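Local coordinates for protein quinoline 2-oxidoreductase large subunit (Pseudomonas putida, PDB 1T3Q) that carries the molybdenum cofactor of quinoline 2-oxidoreductase, a molybdenum hydroxylase of the xanthine dehydrogenase family, and probably hydroxylates quinoline beside the ring nitrogen, at residues L313-R318 with A342-V347; P351-E356 with N415-T420; G189-G194 with G378-E383; V165-S170 with T332-S337. One frame throughout, in Å; residues are numbered along the deposited sequence.

Contact 1. Residues L313-R318 with A342-V347; sequences LALENR and AVILGV. With SO4 (sulfate ion), chain K.
Leu315 packs against Ile344 and Leu345, two neighbours in a type I turn from Val343 to Gly346. Its CG stands anti to the backbone N (chi1 -178°), which sends both methyl groups from the strand toward the turn. Leu315 CD1 meets Leu345 CD2 at 4.1 Å. Leu315 CD2 lies 4.2 Å from Ile344 CG1. Leu315 and Leu345 run past each other in opposite directions, with their ends alongside. Leu345 has its CG beside its own backbone N (chi1 -61°), and this turns CD2 back to the strand.

Ile344 also reaches Asn317. The terminal CD1 of Ile344 sits 3.8 Å from Asn317 OD1. The amide oxygen finds its polar partner in Asn300 ND2, on the adjoining strand 298-306. The turn is closed by a bond from Gly346 N to Val343 O of 3.0 Å.

At the end of the 313-318 segment, Arg318 leaves the contact with an extended chain. Its NH1 and NH2 both donate to O3 of a sulfate, the bond from Arg318 NH2 to O3 being 2.6 Å long. O3 lies in the guanidinium plane, at its edge. The sulfate is probably from the crystallisation liquor.

All four touching residues are buried. Both segments belong to the molybdopterin cofactor-binding domain. Strand 312-322 runs between strands 298-306 and 352-360 of the mixed sheet, and the turn lies in the loop between helix 337-342 and strand 352-360.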
loop_
_atom_site.group_PDB
_atom_site.type_symbol
_atom_site.label_atom_id
_atom_site.label_comp_id
_atom_site.label_asym_id
_atom_site.label_seq_id
_atom_site.Cartn_x
_atom_site.Cartn_y
_atom_site.Cartn_z
ATOM N N LEU B 313 45.218 5.576 -40.383
ATOM C CA LEU B 313 46.567 5.412 -39.854
ATOM C C LEU B 313 46.670 5.861 -38.403
ATOM O O LEU B 313 47.510 5.361 -37.646
ATOM C CB LEU B 313 47.555 6.216 -40.697
ATOM C CG LEU B 313 47.613 5.857 -42.180
ATOM C CD1 LEU B 313 48.615 6.773 -42.881
ATOM C CD2 LEU B 313 48.007 4.390 -42.342
ATOM N N ALA B 314 45.821 6.804 -38.013
ATOM C CA ALA B 314 45.855 7.310 -36.650
ATOM C C ALA B 314 44.634 8.136 -36.296
ATOM O O ALA B 314 44.018 8.765 -37.156
ATOM C CB ALA B 314 47.110 8.151 -36.444
ATOM N N LEU B 315 44.292 8.124 -35.016
ATOM C CA LEU B 315 43.173 8.908 -34.522
ATOM C C LEU B 315 43.610 9.607 -33.247
ATOM O O LEU B 315 44.084 8.977 -32.297
ATOM C CB LEU B 315 41.956 8.024 -34.245
ATOM C CG LEU B 315 40.707 8.778 -33.758
ATOM C CD1 LEU B 315 39.469 7.944 -34.009
ATOM C CD2 LEU B 315 40.837 9.103 -32.277
ATOM N N GLU B 316 43.449 10.919 -33.233
ATOM C CA GLU B 316 43.807 11.715 -32.071
ATOM C C GLU B 316 42.539 12.373 -31.538
ATOM O O GLU B 316 41.714 12.848 -32.318
ATOM C CB GLU B 316 44.822 12.775 -32.483
ATOM C CG GLU B 316 45.232 13.729 -31.387
ATOM C CD GLU B 316 46.438 14.560 -31.786
ATOM O OE1 GLU B 316 46.421 15.138 -32.896
ATOM O OE2 GLU B 316 47.400 14.635 -30.989
ATOM N N ASN B 317 42.370 12.386 -30.219
ATOM C CA ASN B 317 41.191 13.022 -29.641
ATOM C C ASN B 317 41.423 13.580 -28.252
ATOM O O ASN B 317 41.815 12.862 -27.334
ATOM C CB ASN B 317 40.008 12.053 -29.579
ATOM C CG ASN B 317 38.697 12.757 -29.218
ATOM O OD1 ASN B 317 37.950 12.305 -28.349
ATOM N ND2 ASN B 317 38.413 13.861 -29.896
ATOM N N ARG B 318 41.177 14.875 -28.114
ATOM C CA ARG B 318 41.301 15.569 -26.838
ATOM C C ARG B 318 39.846 15.841 -26.469
ATOM O O ARG B 318 39.171 16.639 -27.121
ATOM C CB ARG B 318 42.070 16.877 -27.025
ATOM C CG ARG B 318 42.103 17.800 -25.815
ATOM C CD ARG B 318 42.880 19.065 -26.166
ATOM N NE ARG B 318 42.692 20.147 -25.203
ATOM C CZ ARG B 318 43.215 20.169 -23.983
ATOM N NH1 ARG B 318 43.971 19.165 -23.561
ATOM N NH2 ARG B 318 42.979 21.200 -23.184
ATOM N N ALA B 342 37.037 5.676 -24.090
ATOM C CA ALA B 342 37.331 4.252 -24.006
ATOM C C ALA B 342 36.857 3.513 -25.257
ATOM O O ALA B 342 37.464 2.524 -25.666
ATOM C CB ALA B 342 36.682 3.648 -22.767
ATOM N N VAL B 343 35.776 3.990 -25.868
ATOM C CA VAL B 343 35.238 3.338 -27.064
ATOM C C VAL B 343 35.334 4.223 -28.304
ATOM O O VAL B 343 34.587 4.037 -29.267
ATOM C CB VAL B 343 33.749 2.950 -26.865
ATOM C CG1 VAL B 343 33.601 1.991 -25.683
ATOM C CG2 VAL B 343 32.914 4.197 -26.640
ATOM N N ILE B 344 36.263 5.172 -28.286
ATOM C CA ILE B 344 36.437 6.112 -29.393
ATOM C C ILE B 344 36.757 5.481 -30.759
ATOM O O ILE B 344 36.474 6.080 -31.798
ATOM C CB ILE B 344 37.529 7.164 -29.045
ATOM C CG1 ILE B 344 37.374 8.399 -29.932
ATOM C CG2 ILE B 344 38.920 6.572 -29.231
ATOM C CD1 ILE B 344 36.158 9.245 -29.582
ATOM N N LEU B 345 37.336 4.282 -30.771
ATOM C CA LEU B 345 37.671 3.628 -32.035
ATOM C C LEU B 345 36.464 2.911 -32.612
ATOM O O LEU B 345 36.457 2.512 -33.780
ATOM C CB LEU B 345 38.808 2.623 -31.844
ATOM C CG LEU B 345 40.119 3.230 -31.344
ATOM C CD1 LEU B 345 41.184 2.147 -31.246
ATOM C CD2 LEU B 345 40.554 4.329 -32.296
ATOM N N GLY B 346 35.449 2.744 -31.777
ATOM C CA GLY B 346 34.244 2.075 -32.211
ATOM C C GLY B 346 34.472 0.745 -32.907
ATOM O O GLY B 346 35.084 -0.176 -32.370
ATOM N N VAL B 347 33.994 0.678 -34.139
ATOM C CA VAL B 347 34.041 -0.523 -34.957
ATOM C C VAL B 347 35.260 -0.644 -35.884
ATOM O O VAL B 347 35.398 -1.626 -36.621
ATOM C CB VAL B 347 32.725 -0.547 -35.782
ATOM C CG1 VAL B 347 32.996 -0.429 -37.257
ATOM C CG2 VAL B 347 31.919 -1.746 -35.428
HETATM S S SO4 K . 45.580 21.705 -20.570
HETATM O O1 SO4 K . 46.940 21.150 -20.716
HETATM O O2 SO4 K . 45.505 23.015 -21.247
HETATM O O3 SO4 K . 44.609 20.787 -21.185
HETATM O O4 SO4 K . 45.262 21.869 -19.138
#

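Contact 2. Residues P351-E356 with N415-T420; sequences PAVSEE and NRLGQT
Val353 lays its CG2 methyl against the aliphatic part of Arg416, 3.7 Å from CG of that arginine. Arg416 is the second residue of a type I beta turn, Asn415 to Gly418, which packs on strand 352-360 of the mixed sheet. The two side chains slide past each other in opposite directions. The other methyl of Val353, CG1, meets Leu417 CD2 at 4.1 Å, and these two side chains cross at about a right angle. One valine is thus held by two successive residues of the turn.

CG of Arg416 lies opposite the backbone N (chi1 177°), and the chain then bends at chi2 (69°). The bend carries CD of Arg416 to within 3.6 Å of Pro351 O. The carbonyl oxygen lies at the edge of the guanidinium, near its plane. The charge is met by Asp174, which takes a salt bridge from Arg416 NE. The same carboxylate oxygen of Asp174 accepts from Val353 N, so it ties turn and strand together. With an alanine here, Asp174 is likely to be left without this cationic mate, and CG2 of Val353 would lose much of its cover.

Leu417 also rests on Ala172 of strand 172-173 and on Ile344.

The turn is braced from within by Asn415. Its OD1 accepts a nearly straight bond from Gln419 N, 3.0 Å long at 169°, with the donor well above the carbonyl plane, and a weak one from Leu417 N.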
loop_
_atom_site.group_PDB
_atom_site.type_symbol
_atom_site.label_atom_id
_atom_site.label_comp_id
_atom_site.label_asym_id
_atom_site.label_seq_id
_atom_site.Cartn_x
_atom_site.Cartn_y
_atom_site.Cartn_z
ATOM N N PRO B 351 45.557 1.582 -35.876
ATOM C CA PRO B 351 46.815 1.205 -35.220
ATOM C C PRO B 351 47.469 2.189 -34.251
ATOM O O PRO B 351 48.087 1.768 -33.271
ATOM C CB PRO B 351 47.718 0.864 -36.399
ATOM C CG PRO B 351 47.268 1.835 -37.436
ATOM C CD PRO B 351 45.760 1.768 -37.324
ATOM N N ALA B 352 47.350 3.487 -34.510
ATOM C CA ALA B 352 47.960 4.481 -33.627
ATOM C C ALA B 352 46.912 5.418 -33.040
ATOM O O ALA B 352 46.147 6.046 -33.774
ATOM C CB ALA B 352 49.010 5.284 -34.386
ATOM N N VAL B 353 46.894 5.522 -31.715
ATOM C CA VAL B 353 45.924 6.367 -31.033
ATOM C C VAL B 353 46.521 7.202 -29.907
ATOM O O VAL B 353 47.401 6.751 -29.171
ATOM C CB VAL B 353 44.782 5.517 -30.432
ATOM C CG1 VAL B 353 43.740 6.422 -29.764
ATOM C CG2 VAL B 353 44.141 4.666 -31.516
ATOM N N SER B 354 46.031 8.428 -29.783
ATOM C CA SER B 354 46.470 9.321 -28.723
ATOM C C SER B 354 45.245 10.093 -28.268
ATOM O O SER B 354 44.703 10.911 -29.011
ATOM C CB SER B 354 47.536 10.292 -29.222
ATOM O OG SER B 354 47.918 11.172 -28.177
ATOM N N GLU B 355 44.795 9.818 -27.053
ATOM C CA GLU B 355 43.626 10.499 -26.543
ATOM C C GLU B 355 43.760 10.846 -25.083
ATOM O O GLU B 355 44.512 10.211 -24.343
ATOM C CB GLU B 355 42.366 9.648 -26.763
ATOM C CG GLU B 355 42.358 8.271 -26.105
ATOM C CD GLU B 355 42.289 8.319 -24.591
ATOM O OE1 GLU B 355 41.548 9.169 -24.046
ATOM O OE2 GLU B 355 42.964 7.492 -23.940
ATOM N N GLU B 356 43.023 11.872 -24.680
ATOM C CA GLU B 356 43.018 12.307 -23.299
ATOM C C GLU B 356 41.603 12.745 -22.957
ATOM O O GLU B 356 40.919 13.367 -23.776
ATOM C CB GLU B 356 43.973 13.479 -23.087
ATOM C CG GLU B 356 44.162 13.831 -21.612
ATOM C CD GLU B 356 45.080 15.025 -21.397
ATOM O OE1 GLU B 356 45.551 15.217 -20.256
ATOM O OE2 GLU B 356 45.328 15.775 -22.362
ATOM N N ASN B 415 41.446 -4.164 -30.377
ATOM C CA ASN B 415 41.946 -2.913 -30.926
ATOM C C ASN B 415 42.969 -2.231 -30.029
ATOM O O ASN B 415 43.268 -2.701 -28.933
ATOM C CB ASN B 415 40.791 -1.946 -31.255
ATOM C CG ASN B 415 40.069 -1.431 -30.023
ATOM O OD1 ASN B 415 40.624 -1.389 -28.921
ATOM N ND2 ASN B 415 38.822 -1.005 -30.213
ATOM N N ARG B 416 43.507 -1.121 -30.517
ATOM C CA ARG B 416 44.521 -0.363 -29.792
ATOM C C ARG B 416 44.137 0.038 -28.371
ATOM O O ARG B 416 45.007 0.162 -27.507
ATOM C CB ARG B 416 44.897 0.891 -30.589
ATOM C CG ARG B 416 45.893 1.806 -29.890
ATOM C CD ARG B 416 47.286 1.184 -29.798
ATOM N NE ARG B 416 48.208 2.060 -29.083
ATOM C CZ ARG B 416 48.222 2.220 -27.763
ATOM N NH1 ARG B 416 49.095 3.047 -27.205
ATOM N NH2 ARG B 416 47.380 1.539 -26.996
ATOM N N LEU B 417 42.847 0.240 -28.119
ATOM C CA LEU B 417 42.404 0.648 -26.793
ATOM C C LEU B 417 41.954 -0.508 -25.902
ATOM O O LEU B 417 41.301 -0.303 -24.879
ATOM C CB LEU B 417 41.294 1.699 -26.907
ATOM C CG LEU B 417 41.727 3.011 -27.577
ATOM C CD1 LEU B 417 40.572 3.990 -27.580
ATOM C CD2 LEU B 417 42.912 3.608 -26.832
ATOM N N GLY B 418 42.304 -1.725 -26.304
ATOM C CA GLY B 418 41.972 -2.890 -25.506
ATOM C C GLY B 418 40.568 -3.461 -25.571
ATOM O O GLY B 418 40.186 -4.223 -24.686
ATOM N N GLN B 419 39.786 -3.101 -26.583
ATOM C CA GLN B 419 38.447 -3.669 -26.684
ATOM C C GLN B 419 38.528 -4.855 -27.633
ATOM O O GLN B 419 38.994 -4.724 -28.765
ATOM C CB GLN B 419 37.426 -2.655 -27.218
ATOM C CG GLN B 419 35.990 -3.194 -27.162
ATOM C CD GLN B 419 34.953 -2.252 -27.763
ATOM O OE1 GLN B 419 34.942 -2.005 -28.969
ATOM N NE2 GLN B 419 34.072 -1.725 -26.918
ATOM N N THR B 420 38.083 -6.013 -27.168
ATOM C CA THR B 420 38.117 -7.210 -27.994
ATOM C C THR B 420 36.761 -7.472 -28.640
ATOM O O THR B 420 35.750 -7.602 -27.952
ATOM C CB THR B 420 38.524 -8.450 -27.164
ATOM O OG1 THR B 420 39.812 -8.225 -26.574
ATOM C CG2 THR B 420 38.595 -9.691 -28.054
#

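Contact 3. Residues G189-G194 with G378-E383; sequences GQFSCG and GQIARE
Phe191 spreads one ring face over Ala381. The CA of Ala381 stands 3.5 Å from the ring centroid and only 2° off the ring normal, a CH-pi contact almost exactly over the centre. The methyl group lies over the same face toward one side, with Ala381 CB 3.3 Å from Phe191 CD2. Packing here is tight. The ring gets there because CG lies beside the backbone N (chi1 -66°).

Ile380 adds a looser flank. Its CG2 is 4.4 Å from Phe191 CD1, and its CD1 reaches 4.2 Å to Cys193 SG. Phe191 and Cys193, two residues apart, thus point to the same side of the strand.

This is a helix packed on a sheet, within the molybdopterin cofactor-binding domain. Strand 189-193 and helix 378-383 run nearly antiparallel, at 150°, with their axes 8.9 Å apart at the closest. The alanine lets the backbones come near: Phe191 CA and Ala381 CA are 6.1 Å apart. A leucine in place of Phe191 has no flat face to set over Ala381, and the strand and helix would probably be left with a gap between them.

Thr384 and Leu385 of the helix also touch the Phe191 side chain. Behind Ala381, Arg382 points away from the strand. It grips Glu383 side-on, NE and NH1 both donating to OE1, and Arg382 NH1 also bonds Gln379 OE1 at 2.7 Å. Arg401 pairs with the other oxygen of Glu383, while Pro750 and Val754 of helix 744-761 back Ile380.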
loop_
_atom_site.group_PDB
_atom_site.type_symbol
_atom_site.label_atom_id
_atom_site.label_comp_id
_atom_site.label_asym_id
_atom_site.label_seq_id
_atom_site.Cartn_x
_atom_site.Cartn_y
_atom_site.Cartn_z
ATOM N N GLY B 189 38.706 18.214 -36.725
ATOM C CA GLY B 189 37.559 19.007 -36.350
ATOM C C GLY B 189 37.551 19.309 -34.872
ATOM O O GLY B 189 38.090 18.553 -34.058
ATOM N N GLN B 190 36.958 20.442 -34.528
ATOM C CA GLN B 190 36.832 20.828 -33.137
ATOM C C GLN B 190 35.336 20.736 -32.873
ATOM O O GLN B 190 34.594 21.712 -33.004
ATOM C CB GLN B 190 37.369 22.243 -32.931
ATOM C CG GLN B 190 38.823 22.379 -33.375
ATOM C CD GLN B 190 39.442 23.698 -32.970
ATOM O OE1 GLN B 190 38.872 24.763 -33.209
ATOM N NE2 GLN B 190 40.622 23.637 -32.360
ATOM N N PHE B 191 34.899 19.527 -32.535
ATOM C CA PHE B 191 33.495 19.256 -32.278
ATOM C C PHE B 191 33.059 19.700 -30.894
ATOM O O PHE B 191 33.831 19.666 -29.938
ATOM C CB PHE B 191 33.224 17.764 -32.468
ATOM C CG PHE B 191 33.402 17.299 -33.890
ATOM C CD1 PHE B 191 32.331 17.301 -34.775
ATOM C CD2 PHE B 191 34.650 16.890 -34.352
ATOM C CE1 PHE B 191 32.495 16.904 -36.102
ATOM C CE2 PHE B 191 34.831 16.491 -35.677
ATOM C CZ PHE B 191 33.748 16.498 -36.557
ATOM N N SER B 192 31.807 20.123 -30.794
ATOM C CA SER B 192 31.270 20.567 -29.526
ATOM C C SER B 192 29.784 20.270 -29.445
ATOM O O SER B 192 29.055 20.456 -30.417
ATOM C CB SER B 192 31.501 22.068 -29.358
ATOM O OG SER B 192 30.908 22.530 -28.157
ATOM N N CYS B 193 29.345 19.783 -28.293
ATOM C CA CYS B 193 27.936 19.496 -28.072
ATOM C C CYS B 193 27.506 20.331 -26.883
ATOM O O CYS B 193 28.236 20.437 -25.897
ATOM C CB CYS B 193 27.715 18.018 -27.747
ATOM S SG CYS B 193 28.321 16.866 -29.001
ATOM N N GLY B 194 26.326 20.933 -26.972
ATOM C CA GLY B 194 25.845 21.726 -25.860
ATOM C C GLY B 194 25.177 20.815 -24.851
ATOM O O GLY B 194 25.014 19.620 -25.097
ATOM N N GLY B 378 31.773 11.506 -29.289
ATOM C CA GLY B 378 32.838 10.952 -30.116
ATOM C C GLY B 378 32.310 10.281 -31.371
ATOM O O GLY B 378 32.959 10.304 -32.414
ATOM N N GLN B 379 31.138 9.667 -31.267
ATOM C CA GLN B 379 30.519 9.007 -32.413
ATOM C C GLN B 379 30.241 10.077 -33.470
ATOM O O GLN B 379 30.539 9.891 -34.649
ATOM C CB GLN B 379 29.215 8.324 -31.984
ATOM C CG GLN B 379 28.505 7.514 -33.082
ATOM C CD GLN B 379 29.224 6.223 -33.438
ATOM O OE1 GLN B 379 29.995 5.683 -32.641
ATOM N NE2 GLN B 379 28.954 5.706 -34.632
ATOM N N ILE B 380 29.671 11.203 -33.043
ATOM C CA ILE B 380 29.386 12.306 -33.956
ATOM C C ILE B 380 30.665 12.779 -34.646
ATOM O O ILE B 380 30.729 12.884 -35.869
ATOM C CB ILE B 380 28.768 13.528 -33.210
ATOM C CG1 ILE B 380 27.333 13.215 -32.784
ATOM C CG2 ILE B 380 28.795 14.768 -34.111
ATOM C CD1 ILE B 380 26.723 14.276 -31.884
ATOM N N ALA B 381 31.685 13.064 -33.844
ATOM C CA ALA B 381 32.957 13.550 -34.360
ATOM C C ALA B 381 33.652 12.590 -35.325
ATOM O O ALA B 381 34.041 12.986 -36.424
ATOM C CB ALA B 381 33.889 13.881 -33.191
ATOM N N ARG B 382 33.799 11.333 -34.922
ATOM C CA ARG B 382 34.478 10.350 -35.768
ATOM C C ARG B 382 33.725 10.049 -37.061
ATOM O O ARG B 382 34.307 10.079 -38.139
ATOM C CB ARG B 382 34.703 9.041 -35.003
ATOM C CG ARG B 382 35.647 8.072 -35.715
ATOM C CD ARG B 382 35.551 6.674 -35.133
ATOM N NE ARG B 382 34.173 6.203 -35.156
ATOM C CZ ARG B 382 33.412 6.061 -34.078
ATOM N NH1 ARG B 382 32.162 5.640 -34.204
ATOM N NH2 ARG B 382 33.908 6.313 -32.873
ATOM N N GLU B 383 32.432 9.753 -36.958
ATOM C CA GLU B 383 31.659 9.440 -38.153
ATOM C C GLU B 383 31.621 10.617 -39.120
ATOM O O GLU B 383 31.637 10.426 -40.334
ATOM C CB GLU B 383 30.242 9.005 -37.777
ATOM C CG GLU B 383 30.186 7.713 -36.951
ATOM C CD GLU B 383 30.805 6.517 -37.674
ATOM O OE1 GLU B 383 31.838 5.989 -37.201
ATOM O OE2 GLU B 383 30.257 6.103 -38.719
#

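Contact 4. Residues V165-S170 with T332-S337; sequences VVSRTS and TQLVES. With SO4 (sulfate ion), chain K.
Ser167 has its OG anti to the backbone N (chi1 -179°), and Leu334 has its CG beside its own N (chi1 -59°). Together these torsions bring Leu334 CD2 to 3.4 Å from Ser167 OG. The same methyl lies 3.5 Å from Ser167 CB, so it covers both the carbon and the hydroxyl.

Next to this pair, Val166 meets Gln333. The two side chains cross at about a right angle. The glutamine is extended beyond CG and brings its terminal amide up to the valine branch. The modelled turn of that amide is doubtful.

Two consecutive residues, Val166 and Ser167, can both face the loop because the strand has a classic beta bulge here, opposite Ala359 of strand 352-360. The loop is shaped by an ST turn: Thr332 OG1 accepts from Leu334 N at 3.2 Å, nearly straight at 165°. Val335 N bonds Thr332 O at 3.1 Å. Glu336 then takes the N-cap position of helix 337-342.

Arg168 points away from the loop. Its NE makes a salt bridge to Glu356. Its guanidinium lies beside a sulfate, but the modelled fit is too close to trust in detail. The side chain of Leu334 is about 13 Å from the bound dioxosulfidomolybdenum ion, nearest atoms or centres aside, so the contact lies outside that ion's immediate shell.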
loop_
_atom_site.group_PDB
_atom_site.type_symbol
_atom_site.label_atom_id
_atom_site.label_comp_id
_atom_site.label_asym_id
_atom_site.label_seq_id
_atom_site.Cartn_x
_atom_site.Cartn_y
_atom_site.Cartn_z
ATOM N N VAL B 165 40.076 20.813 -12.440
ATOM C CA VAL B 165 40.165 19.543 -13.146
ATOM C C VAL B 165 39.775 18.392 -12.225
ATOM O O VAL B 165 40.559 17.957 -11.378
ATOM C CB VAL B 165 41.579 19.305 -13.710
ATOM C CG1 VAL B 165 41.622 17.969 -14.457
ATOM C CG2 VAL B 165 41.955 20.449 -14.655
ATOM N N VAL B 166 38.548 17.909 -12.386
ATOM C CA VAL B 166 38.038 16.810 -11.577
ATOM C C VAL B 166 38.723 15.496 -11.941
ATOM O O VAL B 166 39.003 14.671 -11.070
ATOM C CB VAL B 166 36.507 16.663 -11.757
ATOM C CG1 VAL B 166 36.016 15.380 -11.103
ATOM C CG2 VAL B 166 35.807 17.869 -11.145
ATOM N N SER B 167 38.989 15.299 -13.225
ATOM C CA SER B 167 39.653 14.076 -13.663
ATOM C C SER B 167 40.345 14.270 -14.993
ATOM O O SER B 167 39.857 14.983 -15.872
ATOM C CB SER B 167 38.655 12.921 -13.768
ATOM O OG SER B 167 39.309 11.724 -14.167
ATOM N N ARG B 168 41.488 13.613 -15.137
ATOM C CA ARG B 168 42.287 13.711 -16.343
ATOM C C ARG B 168 42.938 12.358 -16.581
ATOM O O ARG B 168 43.756 11.905 -15.781
ATOM C CB ARG B 168 43.352 14.783 -16.138
ATOM C CG ARG B 168 44.174 15.111 -17.347
ATOM C CD ARG B 168 44.933 16.395 -17.082
ATOM N NE ARG B 168 45.155 17.126 -18.318
ATOM C CZ ARG B 168 45.147 18.448 -18.405
ATOM N NH1 ARG B 168 44.930 19.192 -17.326
ATOM N NH2 ARG B 168 45.348 19.022 -19.577
ATOM N N THR B 169 42.573 11.715 -17.681
ATOM C CA THR B 169 43.112 10.404 -17.992
ATOM C C THR B 169 43.450 10.263 -19.466
ATOM O O THR B 169 42.818 10.869 -20.327
ATOM C CB THR B 169 42.103 9.287 -17.620
ATOM O OG1 THR B 169 41.686 9.447 -16.258
ATOM C CG2 THR B 169 42.739 7.916 -17.786
ATOM N N SER B 170 44.463 9.451 -19.742
ATOM C CA SER B 170 44.891 9.181 -21.101
ATOM C C SER B 170 45.308 7.723 -21.136
ATOM O O SER B 170 46.314 7.343 -20.539
ATOM C CB SER B 170 46.066 10.079 -21.484
ATOM O OG SER B 170 46.543 9.739 -22.772
ATOM N N THR B 332 29.291 10.099 -11.919
ATOM C CA THR B 332 30.282 11.172 -11.806
ATOM C C THR B 332 30.514 11.847 -13.149
ATOM O O THR B 332 29.858 11.524 -14.142
ATOM C CB THR B 332 31.652 10.670 -11.242
ATOM O OG1 THR B 332 32.391 9.981 -12.261
ATOM C CG2 THR B 332 31.425 9.722 -10.068
ATOM N N GLN B 333 31.443 12.793 -13.180
ATOM C CA GLN B 333 31.741 13.506 -14.407
ATOM C C GLN B 333 32.416 12.612 -15.449
ATOM O O GLN B 333 32.586 13.014 -16.599
ATOM C CB GLN B 333 32.605 14.734 -14.095
ATOM C CG GLN B 333 31.874 15.730 -13.194
ATOM C CD GLN B 333 32.632 17.023 -12.964
ATOM O OE1 GLN B 333 32.156 17.909 -12.248
ATOM N NE2 GLN B 333 33.805 17.142 -13.561
ATOM N N LEU B 334 32.776 11.395 -15.051
ATOM C CA LEU B 334 33.420 10.464 -15.978
ATOM C C LEU B 334 32.390 9.892 -16.949
ATOM O O LEU B 334 32.743 9.206 -17.909
ATOM C CB LEU B 334 34.090 9.319 -15.215
ATOM C CG LEU B 334 35.162 9.687 -14.184
ATOM C CD1 LEU B 334 35.885 8.418 -13.737
ATOM C CD2 LEU B 334 36.152 10.673 -14.797
ATOM N N VAL B 335 31.121 10.203 -16.701
ATOM C CA VAL B 335 30.026 9.703 -17.527
ATOM C C VAL B 335 30.098 10.173 -18.985
ATOM O O VAL B 335 29.537 9.536 -19.879
ATOM C CB VAL B 335 28.652 10.092 -16.900
ATOM C CG1 VAL B 335 28.380 11.567 -17.093
ATOM C CG2 VAL B 335 27.540 9.238 -17.492
ATOM N N GLU B 336 30.794 11.276 -19.235
ATOM C CA GLU B 336 30.922 11.779 -20.599
ATOM C C GLU B 336 32.253 11.420 -21.274
ATOM O O GLU B 336 32.404 10.318 -21.795
ATOM C CB GLU B 336 30.693 13.292 -20.630
ATOM C CG GLU B 336 29.211 13.680 -20.500
ATOM C CD GLU B 336 28.414 13.376 -21.767
ATOM O OE1 GLU B 336 27.174 13.221 -21.678
ATOM O OE2 GLU B 336 29.021 13.309 -22.855
ATOM N N SER B 337 33.212 12.343 -21.264
ATOM C CA SER B 337 34.510 12.121 -21.907
ATOM C C SER B 337 35.267 10.845 -21.534
ATOM O O SER B 337 35.782 10.145 -22.408
ATOM C CB SER B 337 35.431 13.324 -21.663
ATOM O OG SER B 337 34.992 14.456 -22.391
HETATM S S SO4 K . 45.580 21.705 -20.570
HETATM O O1 SO4 K . 46.940 21.150 -20.716
HETATM O O2 SO4 K . 45.505 23.015 -21.247
HETATM O O3 SO4 K . 44.609 20.787 -21.185
HETATM O O4 SO4 K . 45.262 21.869 -19.138
#

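Overall arrangement
Contacts 1, 3 and 4 are buried. Contact 2 is only partly so; there the aliphatic part of an arginine does part of the packing and its charge goes to Asp174. Contact 1 sets methyl against methyl, contact 3 a ring face on a helix alanine, contact 4 a methyl against a hydroxyl. All four reach the same mixed sheet. Contacts 1 and 2 use neighbouring strands, 312-322 and 352-360, and their loops meet where Ile344 packs on Leu417. Arg382 ties contact 3 to contact 1 through Ile344 O. Contact 4 joins contact 2 by the salt bridge of Arg168 to Glu356. Arg168 and Arg318 approach one sulfate.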